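Local coordinates for VgrG protein (PDB 4GQK), which is a type VI secretion effector whose actin cross-linking domain binds ADP and probably joins actin monomers covalently, using ATP, at residues I27-A32 with Y362-E367. Residues are numbered along the deposited sequence; the frame is centred on the assembly and turned at random.
With ADP (adenosine-5'-diphosphate), chain B.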
loop_
_atom_site.group_PDB
_atom_site.type_symbol
_atom_site.label_atom_id
_atom_site.label_comp_id
_atom_site.label_asym_id
_atom_site.label_seq_id
_atom_site.Cartn_x
_atom_site.Cartn_y
_atom_site.Cartn_z
ATOM N N ILE A 27 -4.134 3.849 -6.307
ATOM C CA ILE A 27 -3.741 5.149 -5.749
ATOM C C ILE A 27 -4.415 5.391 -4.411
ATOM O O ILE A 27 -5.534 4.935 -4.193
ATOM C CB ILE A 27 -3.917 6.347 -6.730
ATOM C CG1 ILE A 27 -5.398 6.592 -7.101
ATOM C CG2 ILE A 27 -3.041 6.171 -7.990
ATOM C CD1 ILE A 27 -5.741 8.014 -7.625
ATOM N N GLU A 28 -3.710 6.099 -3.523
ATOM C CA GLU A 28 -4.124 6.472 -2.180
ATOM C C GLU A 28 -4.008 7.979 -2.120
ATOM O O GLU A 28 -3.043 8.558 -2.643
ATOM C CB GLU A 28 -3.234 5.812 -1.116
ATOM C CG GLU A 28 -3.432 4.311 -0.957
ATOM C CD GLU A 28 -2.444 3.651 -0.005
ATOM O OE1 GLU A 28 -1.238 3.561 -0.347
ATOM O OE2 GLU A 28 -2.885 3.204 1.080
ATOM N N ASN A 29 -5.003 8.623 -1.520
ATOM C CA ASN A 29 -5.067 10.078 -1.486
ATOM C C ASN A 29 -5.673 10.636 -0.190
ATOM O O ASN A 29 -6.899 10.651 -0.011
ATOM C CB ASN A 29 -5.849 10.528 -2.720
ATOM C CG ASN A 29 -5.906 12.005 -2.968
ATOM O OD1 ASN A 29 -6.901 12.508 -3.483
ATOM N ND2 ASN A 29 -4.844 12.717 -2.648
ATOM N N GLU A 30 -4.801 11.075 0.718
ATOM C CA GLU A 30 -5.206 11.634 2.013
ATOM C C GLU A 30 -5.661 13.090 1.858
ATOM O O GLU A 30 -4.933 13.913 1.308
ATOM C CB GLU A 30 -4.086 11.493 3.045
ATOM C CG GLU A 30 -4.571 11.572 4.484
ATOM C CD GLU A 30 -3.485 11.653 5.540
ATOM O OE1 GLU A 30 -3.837 11.724 6.740
ATOM O OE2 GLU A 30 -2.284 11.623 5.174
ATOM N N LEU A 31 -6.886 13.389 2.310
ATOM C CA LEU A 31 -7.474 14.715 2.159
ATOM C C LEU A 31 -7.080 15.689 3.247
ATOM O O LEU A 31 -6.753 15.297 4.366
ATOM C CB LEU A 31 -9.008 14.650 2.033
ATOM C CG LEU A 31 -9.600 13.718 0.975
ATOM C CD1 LEU A 31 -11.116 13.674 1.086
ATOM C CD2 LEU A 31 -9.186 14.126 -0.427
ATOM N N ALA A 32 -7.120 16.975 2.904
ATOM C CA ALA A 32 -6.880 18.064 3.841
ATOM C C ALA A 32 -8.113 18.942 3.847
ATOM O O ALA A 32 -8.717 19.170 2.789
ATOM C CB ALA A 32 -5.659 18.876 3.428
ATOM N N TYR A 362 -1.147 9.523 -12.841
ATOM C CA TYR A 362 -2.174 8.627 -12.277
ATOM C C TYR A 362 -2.893 9.278 -11.081
ATOM O O TYR A 362 -3.884 8.746 -10.579
ATOM C CB TYR A 362 -1.527 7.301 -11.818
ATOM C CG TYR A 362 -0.973 6.464 -12.949
ATOM C CD1 TYR A 362 -1.766 5.529 -13.603
ATOM C CD2 TYR A 362 0.340 6.624 -13.382
ATOM C CE1 TYR A 362 -1.266 4.770 -14.658
ATOM C CE2 TYR A 362 0.860 5.850 -14.421
ATOM C CZ TYR A 362 0.053 4.926 -15.057
ATOM O OH TYR A 362 0.560 4.167 -16.083
ATOM N N LEU A 363 -2.371 10.409 -10.614
ATOM C CA LEU A 363 -2.871 11.079 -9.420
ATOM C C LEU A 363 -3.734 12.313 -9.703
ATOM O O LEU A 363 -3.415 13.096 -10.606
ATOM C CB LEU A 363 -1.705 11.409 -8.449
ATOM C CG LEU A 363 -1.134 10.283 -7.530
ATOM C CD1 LEU A 363 -2.102 9.873 -6.416
ATOM C CD2 LEU A 363 -0.614 9.087 -8.300
ATOM N N PRO A 364 -4.847 12.491 -8.945
ATOM C CA PRO A 364 -5.675 13.689 -9.145
ATOM C C PRO A 364 -4.957 14.944 -8.655
ATOM O O PRO A 364 -4.216 14.898 -7.668
ATOM C CB PRO A 364 -6.920 13.404 -8.304
ATOM C CG PRO A 364 -6.456 12.463 -7.239
ATOM C CD PRO A 364 -5.355 11.652 -7.834
ATOM N N LYS A 365 -5.157 16.062 -9.342
ATOM C CA LYS A 365 -4.517 17.315 -8.927
ATOM C C LYS A 365 -5.586 18.376 -8.713
ATOM O O LYS A 365 -6.301 18.686 -9.665
ATOM C CB LYS A 365 -3.447 17.806 -9.943
ATOM C CG LYS A 365 -2.789 16.726 -10.821
ATOM C CD LYS A 365 -3.379 16.716 -12.251
ATOM C CE LYS A 365 -3.069 15.484 -13.083
ATOM N NZ LYS A 365 -3.733 15.533 -14.420
ATOM N N THR A 366 -5.721 18.906 -7.473
ATOM C CA THR A 366 -6.698 19.961 -7.150
ATOM C C THR A 366 -6.437 21.172 -8.058
ATOM O O THR A 366 -5.314 21.679 -8.101
ATOM C CB THR A 366 -6.639 20.357 -5.656
ATOM O OG1 THR A 366 -6.904 19.217 -4.838
ATOM C CG2 THR A 366 -7.621 21.478 -5.306
ATOM N N GLU A 367 -7.466 21.577 -8.803
ATOM C CA GLU A 367 -7.411 22.713 -9.718
ATOM C C GLU A 367 -7.322 24.057 -9.020
ATOM O O GLU A 367 -8.119 24.367 -8.130
HETATM P PB ADP B . -3.082 -0.289 3.810
HETATM O O1B ADP B . -3.669 -1.592 4.303
HETATM O O2B ADP B . -3.830 0.848 4.545
HETATM O O3B ADP B . -1.589 -0.266 4.193
HETATM P PA ADP B . -4.206 -0.966 1.250
HETATM O O1A ADP B . -4.287 -2.389 1.669
HETATM O O2A ADP B . -5.638 -0.384 1.324
HETATM O O3A ADP B . -3.233 -0.139 2.220
HETATM O "O5'" ADP B . -3.592 -0.924 -0.215
HETATM C "C5'" ADP B . -3.675 0.362 -0.820
HETATM C "C4'" ADP B . -3.501 0.311 -2.310
HETATM O "O4'" ADP B . -3.354 -1.042 -2.795
HETATM C "C3'" ADP B . -4.611 0.949 -3.139
HETATM O "O3'" ADP B . -4.042 1.982 -3.919
HETATM C "C2'" ADP B . -5.135 -0.216 -3.974
HETATM O "O2'" ADP B . -5.662 0.164 -5.228
HETATM C "C1'" ADP B . -3.871 -1.025 -4.099
HETATM N N9 ADP B . -3.949 -2.352 -4.688
HETATM C C8 ADP B . -4.694 -3.416 -4.269
HETATM N N7 ADP B . -4.730 -4.406 -5.124
HETATM C C5 ADP B . -3.921 -3.971 -6.169
HETATM C C6 ADP B . -3.504 -4.594 -7.369
HETATM N N6 ADP B . -3.926 -5.817 -7.770
HETATM N N1 ADP B . -2.684 -3.887 -8.189
HETATM C C2 ADP B . -2.332 -2.648 -7.834
HETATM N N3 ADP B . -2.657 -1.980 -6.724
HETATM C C4 ADP B . -3.446 -2.705 -5.915
#
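The backbone of I27 serves the nucleotide while its side chain packs against 362-364: the ribose 3'-hydroxyl of ADP donates a weak hydrogen bond of 3.3 Å from O3' to the carbonyl O of I27. The peptide N of I27 is hydrogen-bonded to S93 OG on the neighbouring strand 85-97, and O3' of ADP also lies 3.0 Å from this N. On the far side of the residue the contact turns apolar. CG1 of I27 is wedged between the backbone N and the carbonyl carbon (chi1 64°), and the chain then runs on extended (chi2 159°), which carries CD1 to the loop. There CD1 reaches the ring carbon CD of P364 at 3.7 Å, and it also rests 3.6 Å from the carbonyl O of Y362. The other branch, CG2, packs 3.8 Å from CD2 of L363, the two side chains passing in opposite senses, while L363 CD1 closes over I27 CB at 4.0 Å.

Here the alternation of a β-strand divides labour between its two faces. Strand 24-32 runs antiparallel between strands 85-97 and 167-180; I27 and N29 face the loop that follows strand 344-352, whereas E28 points away from it, into the ADP pocket of the actin cross-linking domain. With CG beside the backbone N (chi1 -71°), E28 reaches out until OE2 stands 3.5 Å from C5' of ADP, close also to the bridging oxygen O3A; a cation, absent from this structure, would be expected to ease the proximity of carboxylate and diphosphate. On the same face as I27, the side chain of N29 passes by P364. M111 of helix 101-124 touches both I27 and P364, and the carbonyl of P364 accepts a bond from Q173 NE2 of strand 167-180.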